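PDB 2WK1: demethyldecarbamoylnovobiocin O-methyltransferase, which transfers a methyl group from S-adenosyl-L-methionine to the 4-hydroxyl of the noviose sugar, the penultimate step in making the antibiotic novobiocin. Local coordinates for residues A[77-80]-A[81-84]; A[96-99]-A[100-104]; A[126-130]-A[131-135]. One frame throughout, in Å; residues are numbered along the deposited sequence.

Interaction 1 of 3, residues A[77-80]-A[81-84]; sequences DWPA and NAHT. With SAH (S-adenosyl-L-homocysteine), chain B.
Pro79 and Ala82 meet where the chain bends back on itself. Pro79 CB lies 3.5 Å from the methyl carbon Ala82 CB. One atom further round the ring, Pro79 CG sits 3.3 Å from the carbonyl oxygen Thr84 O. CB and CG of the pyrrolidine ring thus rest against the returning chain. The contact is apolar on the Ala82 side and carbon to carbonyl on the Thr84 side. At the bend, Asn81 turns its amide back over the preceding residue, with ND2 3.5 Å from Ala80 CB.

Thr84 carries the link to the ligand. Its hydroxyl OG1 donates to the carboxylate oxygen OXT of S-adenosyl-L-homocysteine at 2.6 Å. With OG1 anti to the backbone N (chi1 -177°), the hydroxyl faces the ligand carboxylate. The same OG1 accepts a hydrogen bond from Ile86 N, capping the turn that leads into helix 87-103. Thr84 is one of the experimentally established S-adenosyl-L-methionine-binding residues.

The second shell grips the backbone. Arg117 bonds to the carbonyls of Pro79, Ala80 and Ala82, and Asp53 OD2 takes the N-H groups of Asn81 and Ala82. The whole bend lies in the loop between helix 69-73 and helix 87-103. Pro79 packs on Arg72 of the first helix, while His83 reaches Val50 of the second subunit.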
ATOM      1  N   ASP A  77       2.383 -18.590  -1.434  1.00 14.27           N
ATOM      2  CA  ASP A  77       3.351 -18.456  -0.372  1.00 14.36           C
ATOM      3  C   ASP A  77       2.744 -17.773   0.856  1.00 14.20           C
ATOM      4  O   ASP A  77       1.565 -17.342   0.834  1.00 15.22           O
ATOM      5  CB  ASP A  77       4.639 -17.758  -0.865  1.00 14.41           C
ATOM      6  CG  ASP A  77       4.443 -16.311  -1.291  1.00 16.46           C
ATOM      7  OD1 ASP A  77       3.318 -15.776  -1.203  1.00 16.57           O
ATOM      8  OD2 ASP A  77       5.473 -15.684  -1.660  1.00 17.54           O
ATOM      9  N   TRP A  78       3.538 -17.702   1.922  1.00 14.66           N
ATOM     10  CA  TRP A  78       3.207 -16.898   3.093  1.00 14.90           C
ATOM     11  C   TRP A  78       4.058 -15.637   3.052  1.00 14.26           C
ATOM     12  O   TRP A  78       5.263 -15.727   3.207  1.00 15.45           O
ATOM     13  CB  TRP A  78       3.531 -17.621   4.412  1.00 16.26           C
ATOM     14  CG  TRP A  78       2.712 -18.830   4.735  1.00 16.89           C
ATOM     15  CD1 TRP A  78       1.442 -19.111   4.319  1.00 18.90           C
ATOM     16  CD2 TRP A  78       3.104 -19.907   5.604  1.00 20.51           C
ATOM     17  NE1 TRP A  78       1.030 -20.322   4.846  1.00 22.25           N
ATOM     18  CE2 TRP A  78       2.028 -20.821   5.643  1.00 22.23           C
ATOM     19  CE3 TRP A  78       4.260 -20.185   6.346  1.00 23.57           C
ATOM     20  CZ2 TRP A  78       2.070 -21.996   6.402  1.00 24.24           C
ATOM     21  CZ3 TRP A  78       4.301 -21.362   7.093  1.00 24.89           C
ATOM     22  CH2 TRP A  78       3.209 -22.246   7.111  1.00 25.69           C
ATOM     23  N   PRO A  79       3.459 -14.459   2.846  1.00 13.09           N
ATOM     24  CA  PRO A  79       4.286 -13.242   2.862  1.00 13.24           C
ATOM     25  C   PRO A  79       4.962 -13.007   4.222  1.00 13.21           C
ATOM     26  O   PRO A  79       4.373 -13.240   5.272  1.00 13.51           O
ATOM     27  CB  PRO A  79       3.284 -12.130   2.517  1.00 13.14           C
ATOM     28  CG  PRO A  79       2.210 -12.861   1.765  1.00 13.47           C
ATOM     29  CD  PRO A  79       2.072 -14.170   2.457  1.00 13.70           C
ATOM     30  N   ALA A  80       6.192 -12.510   4.194  1.00 13.29           N
ATOM     31  CA  ALA A  80       6.911 -12.162   5.399  1.00 13.86           C
ATOM     32  C   ALA A  80       6.224 -11.115   6.255  1.00 13.95           C
ATOM     33  O   ALA A  80       6.197 -11.214   7.481  1.00 15.01           O
ATOM     34  CB  ALA A  80       8.323 -11.685   5.025  1.00 14.98           C
ATOM     35  N   ASN A  81       5.629 -10.124   5.598  1.00 13.25           N
ATOM     36  CA  ASN A  81       5.034  -8.989   6.296  1.00 13.67           C
ATOM     37  C   ASN A  81       3.636  -8.627   5.820  1.00 13.24           C
ATOM     38  O   ASN A  81       2.903  -7.974   6.553  1.00 15.00           O
ATOM     39  CB  ASN A  81       5.930  -7.758   6.163  1.00 13.73           C
ATOM     40  CG  ASN A  81       7.316  -8.019   6.644  1.00 14.88           C
ATOM     41  OD1 ASN A  81       7.548  -8.079   7.844  1.00 18.41           O
ATOM     42  ND2 ASN A  81       8.239  -8.209   5.717  1.00 16.58           N
ATOM     43  N   ALA A  82       3.260  -8.993   4.594  1.00 12.63           N
ATOM     44  CA  ALA A  82       1.993  -8.555   4.037  1.00 11.92           C
ATOM     45  C   ALA A  82       0.823  -9.169   4.800  1.00 11.08           C
ATOM     46  O   ALA A  82       0.941 -10.156   5.518  1.00 12.54           O
ATOM     47  CB  ALA A  82       1.918  -8.883   2.556  1.00 13.08           C
ATOM     48  N   HIS A  83      -0.341  -8.575   4.600  1.00 10.00           N
ATOM     49  CA  HIS A  83      -1.464  -8.780   5.494  1.00  9.94           C
ATOM     50  C   HIS A  83      -2.382  -9.946   5.134  1.00  9.74           C
ATOM     51  O   HIS A  83      -3.219 -10.315   5.940  1.00 10.15           O
ATOM     52  CB  HIS A  83      -2.278  -7.487   5.623  1.00 10.19           C
ATOM     53  CG  HIS A  83      -1.490  -6.366   6.208  1.00 11.96           C
ATOM     54  ND1 HIS A  83      -1.249  -5.173   5.552  1.00 13.85           N
ATOM     55  CD2 HIS A  83      -0.841  -6.288   7.390  1.00 14.46           C
ATOM     56  CE1 HIS A  83      -0.492  -4.410   6.322  1.00 15.32           C
ATOM     57  NE2 HIS A  83      -0.247  -5.056   7.448  1.00 15.19           N
ATOM     58  N   THR A  84      -2.190 -10.524   3.940  1.00 10.04           N
ATOM     59  CA  THR A  84      -2.917 -11.722   3.552  1.00  9.60           C
ATOM     60  C   THR A  84      -1.991 -12.662   2.807  1.00 10.02           C
ATOM     61  O   THR A  84      -1.055 -12.215   2.136  1.00 10.45           O
ATOM     62  CB  THR A  84      -4.134 -11.401   2.652  1.00 10.49           C
ATOM     63  OG1 THR A  84      -4.870 -12.579   2.348  1.00 10.44           O
ATOM     64  CG2 THR A  84      -3.726 -10.727   1.356  1.00 12.15           C
TER
HETATM   65  N   SAH B 301      -7.691 -15.730   5.288  1.00 13.37           N
HETATM   66  CA  SAH B 301      -6.289 -15.502   5.778  1.00 12.08           C
HETATM   67  CB  SAH B 301      -5.579 -16.842   5.979  1.00 12.83           C
HETATM   68  CG  SAH B 301      -6.192 -17.704   7.074  1.00 12.65           C
HETATM   69  SD  SAH B 301      -4.977 -18.811   7.801  1.00 13.50           S
HETATM   70  C   SAH B 301      -5.566 -14.536   4.881  1.00 12.60           C
HETATM   71  O   SAH B 301      -4.329 -14.521   4.855  1.00 12.66           O
HETATM   72  OXT SAH B 301      -6.214 -13.706   4.257  1.00 13.28           O
HETATM   73  C5' SAH B 301      -6.032 -19.910   8.765  1.00 12.31           C
HETATM   74  C4' SAH B 301      -6.679 -19.198   9.974  1.00 11.69           C
HETATM   75  O4' SAH B 301      -7.750 -20.037  10.472  1.00 11.41           O
HETATM   76  C3' SAH B 301      -5.732 -18.910  11.139  1.00 12.46           C
HETATM   77  O3' SAH B 301      -5.730 -17.517  11.500  1.00 13.07           O
HETATM   78  C2' SAH B 301      -6.288 -19.809  12.265  1.00 11.81           C
HETATM   79  O2' SAH B 301      -6.135 -19.287  13.586  1.00 13.24           O
HETATM   80  C1' SAH B 301      -7.770 -19.946  11.900  1.00 10.43           C
HETATM   81  N9  SAH B 301      -8.463 -21.157  12.347  1.00 10.57           N
HETATM   82  C8  SAH B 301      -8.405 -22.364  11.726  1.00 12.23           C
HETATM   83  N7  SAH B 301      -9.262 -23.240  12.306  1.00 12.06           N
HETATM   84  C5  SAH B 301      -9.892 -22.563  13.298  1.00 10.80           C
HETATM   85  C6  SAH B 301     -10.936 -22.870  14.244  1.00 11.01           C
HETATM   86  N6  SAH B 301     -11.462 -24.083  14.282  1.00 12.27           N
HETATM   87  N1  SAH B 301     -11.345 -21.901  15.069  1.00 11.08           N
HETATM   88  C2  SAH B 301     -10.846 -20.653  15.009  1.00 10.84           C
HETATM   89  N3  SAH B 301      -9.876 -20.276  14.169  1.00 10.66           N
HETATM   90  C4  SAH B 301      -9.409 -21.195  13.298  1.00 10.29           C

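Interaction 2 of 3, residues A[96-99]-A[100-104]; sequences QCVE and DVIGN
Val98 and Ile102 stand one helical turn apart, and their side chains slant across each other. Only branch ends meet: Val98 CG1 is 3.9 Å from Ile102 CD1. The first torsions set this up. Val98 CG1 points opposite its backbone N (chi1 176°), whereas Ile102 CG1 lies beside its own N, and CD1 extends from it back over the previous turn. Ile102 CG1 also leans on the carbonyl oxygen Val98 O at 3.3 Å. Val101 covers the same oxygen with its CG2 branch, 3.2 Å from Val98 O, and its CG1 rests on Cys97 O.

The backbone is a regular alpha-helix, with i to i+4 bonds such as Ile102 N to Val98 O at 3.0 Å. At its end Asp100 O accepts twice from Asn104, from N and from ND2, which come from opposite faces of the carbonyl plane. The ND2 bond is 3.2 Å long. The polar ends of Glu99 and Asp100 turn elsewhere, to His131 NE2 and Tyr239 OH.

This is the C-terminal part of helix 87-103. Val98, Glu99 and Ile102 pack on Ile127 of helix 119-130. Val98 and Val101 lie against strand 210-215, and Cys97 and Val101 touch Tyr239 of strand 238-242.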
ATOM      1  N   GLN A  96     -14.877  -9.028  -6.456  1.00 11.18           N
ATOM      2  CA  GLN A  96     -15.963  -9.277  -7.390  1.00 12.38           C
ATOM      3  C   GLN A  96     -17.244  -9.715  -6.669  1.00 11.38           C
ATOM      4  O   GLN A  96     -18.343  -9.249  -6.990  1.00 12.33           O
ATOM      5  CB  GLN A  96     -15.536 -10.310  -8.432  1.00 14.70           C
ATOM      6  CG  GLN A  96     -14.409  -9.866  -9.386  1.00 20.80           C
ATOM      7  CD  GLN A  96     -14.732  -8.756 -10.374  1.00 29.90           C
ATOM      8  OE1 GLN A  96     -14.660  -7.566 -10.044  1.00 35.76           O
ATOM      9  NE2 GLN A  96     -14.984  -9.143 -11.629  1.00 36.28           N
ATOM     10  N   CYS A  97     -17.123 -10.617  -5.706  1.00 10.85           N
ATOM     11  CA  CYS A  97     -18.302 -11.090  -4.980  1.00 11.04           C
ATOM     12  C   CYS A  97     -18.941  -9.986  -4.149  1.00 10.85           C
ATOM     13  O   CYS A  97     -20.162  -9.845  -4.152  1.00 11.43           O
ATOM     14  CB  CYS A  97     -17.939 -12.298  -4.097  1.00 11.26           C
ATOM     15  SG  CYS A  97     -17.549 -13.807  -4.980  1.00 13.53           S
ATOM     16  N   VAL A  98     -18.122  -9.237  -3.418  1.00 10.39           N
ATOM     17  CA  VAL A  98     -18.679  -8.185  -2.574  1.00 10.19           C
ATOM     18  C   VAL A  98     -19.290  -7.080  -3.444  1.00 11.17           C
ATOM     19  O   VAL A  98     -20.393  -6.603  -3.147  1.00 11.42           O
ATOM     20  CB  VAL A  98     -17.642  -7.602  -1.592  1.00 10.52           C
ATOM     21  CG1 VAL A  98     -18.240  -6.437  -0.794  1.00 12.57           C
ATOM     22  CG2 VAL A  98     -17.141  -8.692  -0.633  1.00 11.23           C
ATOM     23  N   GLU A  99     -18.607  -6.681  -4.516  1.00 11.08           N
ATOM     24  CA  GLU A  99     -19.229  -5.671  -5.400  1.00 12.17           C
ATOM     25  C   GLU A  99     -20.524  -6.181  -6.019  1.00 12.79           C
ATOM     26  O   GLU A  99     -21.445  -5.388  -6.237  1.00 14.40           O
ATOM     27  CB  GLU A  99     -18.253  -5.135  -6.441  1.00 12.78           C
ATOM     28  CG  GLU A  99     -17.152  -4.308  -5.781  1.00 14.24           C
ATOM     29  CD  GLU A  99     -16.234  -3.604  -6.729  1.00 18.36           C
ATOM     30  OE1 GLU A  99     -15.961  -4.130  -7.824  1.00 21.72           O
ATOM     31  OE2 GLU A  99     -15.788  -2.506  -6.372  1.00 20.79           O
ATOM     32  N   ASP A 100     -20.605  -7.473  -6.330  1.00 12.68           N
ATOM     33  CA  ASP A 100     -21.838  -8.013  -6.930  1.00 13.29           C
ATOM     34  C   ASP A 100     -22.989  -7.992  -5.922  1.00 12.58           C
ATOM     35  O   ASP A 100     -24.124  -7.628  -6.261  1.00 14.27           O
ATOM     36  CB  ASP A 100     -21.632  -9.437  -7.461  1.00 14.17           C
ATOM     37  CG  ASP A 100     -22.812  -9.910  -8.285  1.00 17.57           C
ATOM     38  OD1 ASP A 100     -23.074  -9.278  -9.334  1.00 21.94           O
ATOM     39  OD2 ASP A 100     -23.457 -10.895  -7.893  1.00 19.92           O
ATOM     40  N   VAL A 101     -22.727  -8.351  -4.661  1.00 13.02           N
ATOM     41  CA  VAL A 101     -23.795  -8.310  -3.654  1.00 13.05           C
ATOM     42  C   VAL A 101     -24.247  -6.873  -3.380  1.00 13.41           C
ATOM     43  O   VAL A 101     -25.442  -6.614  -3.168  1.00 14.43           O
ATOM     44  CB  VAL A 101     -23.493  -9.103  -2.346  1.00 14.32           C
ATOM     45  CG1 VAL A 101     -23.211 -10.558  -2.650  1.00 12.78           C
ATOM     46  CG2 VAL A 101     -22.418  -8.497  -1.513  1.00 15.58           C
ATOM     47  N   ILE A 102     -23.313  -5.931  -3.424  1.00 13.97           N
ATOM     48  CA  ILE A 102     -23.667  -4.516  -3.262  1.00 15.26           C
ATOM     49  C   ILE A 102     -24.481  -4.072  -4.468  1.00 15.81           C
ATOM     50  O   ILE A 102     -25.518  -3.446  -4.306  1.00 17.54           O
ATOM     51  CB  ILE A 102     -22.424  -3.607  -3.140  1.00 15.64           C
ATOM     52  CG1 ILE A 102     -21.683  -3.903  -1.834  1.00 14.97           C
ATOM     53  CG2 ILE A 102     -22.848  -2.111  -3.253  1.00 16.22           C
ATOM     54  CD1 ILE A 102     -20.289  -3.292  -1.752  1.00 15.15           C
ATOM     55  N   GLY A 103     -24.016  -4.375  -5.676  1.00 16.64           N
ATOM     56  CA  GLY A 103     -24.709  -3.912  -6.888  1.00 17.10           C
ATOM     57  C   GLY A 103     -26.088  -4.507  -7.089  1.00 17.97           C
ATOM     58  O   GLY A 103     -26.957  -3.878  -7.700  1.00 20.04           O
ATOM     59  N   ASN A 104     -26.290  -5.718  -6.585  1.00 18.13           N
ATOM     60  CA  ASN A 104     -27.578  -6.401  -6.674  1.00 18.27           C
ATOM     61  C   ASN A 104     -28.405  -6.307  -5.394  1.00 18.08           C
ATOM     62  O   ASN A 104     -29.461  -6.920  -5.286  1.00 19.59           O
ATOM     63  CB  ASN A 104     -27.368  -7.851  -7.071  1.00 18.76           C
ATOM     64  CG  ASN A 104     -27.032  -8.007  -8.530  1.00 21.96           C
ATOM     65  OD1 ASN A 104     -27.862  -7.694  -9.405  1.00 27.08           O
ATOM     66  ND2 ASN A 104     -25.861  -8.531  -8.823  1.00 25.61           N
TER

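Interaction 3 of 3, residues A[126-130]-A[131-135]; sequences GILRA and HDVRD
The carbonyl of Leu128 accepts the N-H of Val133 at 2.9 Å, and that of Arg129 accepts Asp132 N at 3.1 Å, the two bonds of a Schellman motif that ends the helix. Asp132 is its C-prime residue, with a positive phi of 49°. The Leu128 bond is nearly straight (173° at the hydrogen). In the other, Asp132 N sits well above the carbonyl plane of Arg129.

The apolar contact that goes with the motif joins Leu128 and Val133. Their side chains cross at a slant, with Leu128 CD2 3.9 Å from Val133 CG1. His131 lies alongside Ile127, both pointing the same way. Its ring carbon CD2 is 3.2 Å from Ile127 O, which lies at the ring edge near its plane, and 3.8 Å from Ile127 CG2. His131 CG stands beside its backbone N (chi1 -68°), which sets the ring beside the Ile127 side chain. Its NE2 is hydrogen-bonded to Glu99 OE2. Asp132 also holds Arg134: Arg134 NE forms a salt bridge with Asp132 OD1 at 2.9 Å. NE comes from the syn side, somewhat out of the carboxylate plane, while OD1 lies in the guanidinium plane.

The motif leads from helix 119-130 into the loop before strand 138-142. Ile127 packs on helix 87-103 and on Leu39 of helix 35-47, Ala130 touches the latter helix too, and Arg129 packs on Leu37 of the second subunit.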
ATOM      1  N   GLY A 126     -12.746  -2.294   3.273  1.00  9.34           N
ATOM      2  CA  GLY A 126     -12.397  -1.273   2.287  1.00  9.88           C
ATOM      3  C   GLY A 126     -13.363  -1.180   1.129  1.00 10.09           C
ATOM      4  O   GLY A 126     -13.630  -0.090   0.658  1.00 10.49           O
ATOM      5  N   ILE A 127     -13.890  -2.309   0.666  1.00 10.09           N
ATOM      6  CA  ILE A 127     -14.856  -2.291  -0.426  1.00  9.78           C
ATOM      7  C   ILE A 127     -16.119  -1.574   0.054  1.00 10.05           C
ATOM      8  O   ILE A 127     -16.686  -0.753  -0.663  1.00 10.96           O
ATOM      9  CB  ILE A 127     -15.164  -3.703  -0.920  1.00  9.82           C
ATOM     10  CG1 ILE A 127     -13.923  -4.398  -1.493  1.00 10.48           C
ATOM     11  CG2 ILE A 127     -16.267  -3.640  -1.967  1.00 11.73           C
ATOM     12  CD1 ILE A 127     -14.049  -5.926  -1.511  1.00 11.35           C
ATOM     13  N   LEU A 128     -16.557  -1.876   1.276  1.00 10.12           N
ATOM     14  CA  LEU A 128     -17.715  -1.175   1.824  1.00 11.07           C
ATOM     15  C   LEU A 128     -17.439   0.340   1.859  1.00 10.94           C
ATOM     16  O   LEU A 128     -18.287   1.149   1.492  1.00 12.72           O
ATOM     17  CB  LEU A 128     -18.085  -1.673   3.211  1.00 11.93           C
ATOM     18  CG  LEU A 128     -18.532  -3.138   3.304  1.00 11.35           C
ATOM     19  CD1 LEU A 128     -18.876  -3.493   4.748  1.00 13.76           C
ATOM     20  CD2 LEU A 128     -19.712  -3.479   2.380  1.00 14.20           C
ATOM     21  N   ARG A 129     -16.262   0.729   2.314  1.00 11.31           N
ATOM     22  CA  ARG A 129     -15.896   2.145   2.395  1.00 12.40           C
ATOM     23  C   ARG A 129     -15.891   2.805   1.021  1.00 12.35           C
ATOM     24  O   ARG A 129     -16.400   3.928   0.855  1.00 13.75           O
ATOM     25  CB  ARG A 129     -14.536   2.286   3.085  1.00 13.01           C
ATOM     26  CG  ARG A 129     -14.045   3.717   3.295  1.00 17.75           C
ATOM     27  CD  ARG A 129     -14.339   4.209   4.659  1.00 25.20           C
ATOM     28  NE  ARG A 129     -13.783   5.539   4.883  1.00 30.34           N
ATOM     29  CZ  ARG A 129     -14.334   6.678   4.468  1.00 34.78           C
ATOM     30  NH1 ARG A 129     -15.449   6.682   3.757  1.00 36.82           N
ATOM     31  NH2 ARG A 129     -13.737   7.836   4.750  1.00 37.15           N
ATOM     32  N   ALA A 130     -15.344   2.096   0.027  1.00 12.19           N
ATOM     33  CA  ALA A 130     -15.235   2.635  -1.321  1.00 13.23           C
ATOM     34  C   ALA A 130     -16.596   2.942  -1.898  1.00 14.17           C
ATOM     35  O   ALA A 130     -16.722   3.865  -2.712  1.00 16.58           O
ATOM     36  CB  ALA A 130     -14.512   1.647  -2.232  1.00 14.44           C
ATOM     37  N   HIS A 131     -17.606   2.168  -1.502  1.00 13.77           N
ATOM     38  CA  HIS A 131     -18.951   2.328  -2.031  1.00 14.97           C
ATOM     39  C   HIS A 131     -19.879   3.044  -1.067  1.00 15.42           C
ATOM     40  O   HIS A 131     -21.087   3.072  -1.289  1.00 17.27           O
ATOM     41  CB  HIS A 131     -19.494   0.958  -2.439  1.00 15.27           C
ATOM     42  CG  HIS A 131     -18.775   0.369  -3.609  1.00 17.66           C
ATOM     43  ND1 HIS A 131     -19.072   0.715  -4.917  1.00 26.10           N
ATOM     44  CD2 HIS A 131     -17.786  -0.545  -3.676  1.00 16.41           C
ATOM     45  CE1 HIS A 131     -18.275   0.042  -5.731  1.00 25.97           C
ATOM     46  NE2 HIS A 131     -17.475  -0.722  -5.003  1.00 21.21           N
ATOM     47  N   ASP A 132     -19.310   3.605  -0.007  1.00 15.43           N
ATOM     48  CA  ASP A 132     -20.053   4.297   1.053  1.00 16.27           C
ATOM     49  C   ASP A 132     -21.234   3.496   1.585  1.00 15.99           C
ATOM     50  O   ASP A 132     -22.345   4.021   1.804  1.00 18.10           O
ATOM     51  CB  ASP A 132     -20.503   5.696   0.619  1.00 18.12           C
ATOM     52  CG  ASP A 132     -20.893   6.573   1.805  1.00 22.79           C
ATOM     53  OD1 ASP A 132     -20.405   6.355   2.946  1.00 26.19           O
ATOM     54  OD2 ASP A 132     -21.719   7.483   1.593  1.00 30.06           O
ATOM     55  N   VAL A 133     -20.975   2.213   1.849  1.00 14.04           N
ATOM     56  CA  VAL A 133     -21.972   1.338   2.414  1.00 14.48           C
ATOM     57  C   VAL A 133     -21.853   1.377   3.936  1.00 14.91           C
ATOM     58  O   VAL A 133     -20.818   1.008   4.489  1.00 16.50           O
ATOM     59  CB  VAL A 133     -21.805  -0.105   1.911  1.00 14.41           C
ATOM     60  CG1 VAL A 133     -22.759  -1.049   2.680  1.00 16.06           C
ATOM     61  CG2 VAL A 133     -22.013  -0.180   0.428  1.00 16.43           C
ATOM     62  N   ARG A 134     -22.913   1.804   4.604  1.00 16.76           N
ATOM     63  CA  ARG A 134     -22.883   2.067   6.040  1.00 18.04           C
ATOM     64  C   ARG A 134     -23.713   1.057   6.827  1.00 17.78           C
ATOM     65  O   ARG A 134     -23.720   1.115   8.039  1.00 20.24           O
ATOM     66  CB  ARG A 134     -23.338   3.514   6.341  1.00 19.91           C
ATOM     67  CG  ARG A 134     -22.374   4.564   5.773  1.00 24.29           C
ATOM     68  CD  ARG A 134     -22.877   5.993   6.005  1.00 29.89           C
ATOM     69  NE  ARG A 134     -22.219   6.952   5.117  1.00 34.57           N
ATOM     70  CZ  ARG A 134     -22.513   8.254   5.048  1.00 38.39           C
ATOM     71  NH1 ARG A 134     -23.459   8.780   5.825  1.00 40.29           N
ATOM     72  NH2 ARG A 134     -21.855   9.042   4.194  1.00 39.27           N
ATOM     73  N   ASP A 135     -24.406   0.147   6.149  1.00 16.68           N
ATOM     74  CA  ASP A 135     -25.385  -0.749   6.783  1.00 17.15           C
ATOM     75  C   ASP A 135     -25.027  -2.237   6.684  1.00 16.23           C
ATOM     76  O   ASP A 135     -25.891  -3.097   6.798  1.00 17.76           O
ATOM     77  CB  ASP A 135     -26.795  -0.514   6.225  1.00 18.32           C
ATOM     78  CG  ASP A 135     -26.935  -0.879   4.766  1.00 20.64           C
ATOM     79  OD1 ASP A 135     -25.927  -1.097   4.062  1.00 22.25           O
ATOM     80  OD2 ASP A 135     -28.105  -0.898   4.281  1.00 26.46           O
TER

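How the interactions relate
Interactions 2 and 3 touch, with centres about 11 Å apart. Glu99 OE2 lies 2.8 Å from His131 NE2, a probable hydrogen bond from near the end of helix 87-103 to the residue just past helix 119-130. Beside it, Ile127 CG2 packs 3.6 Å from Val98 CG1. Interaction 1 stands apart, its centre about 26 Å from that of interaction 2 and about 25 Å from that of interaction 3. It alone reaches the ligand. The side chains of Val98 and Ile127 are about 13 and 12 Å from S-adenosyl-L-homocysteine. Helix 87-103 begins just after Thr84, carries the predicted proton acceptor Glu92, and runs from the ligand pocket to where interactions 2 and 3 meet.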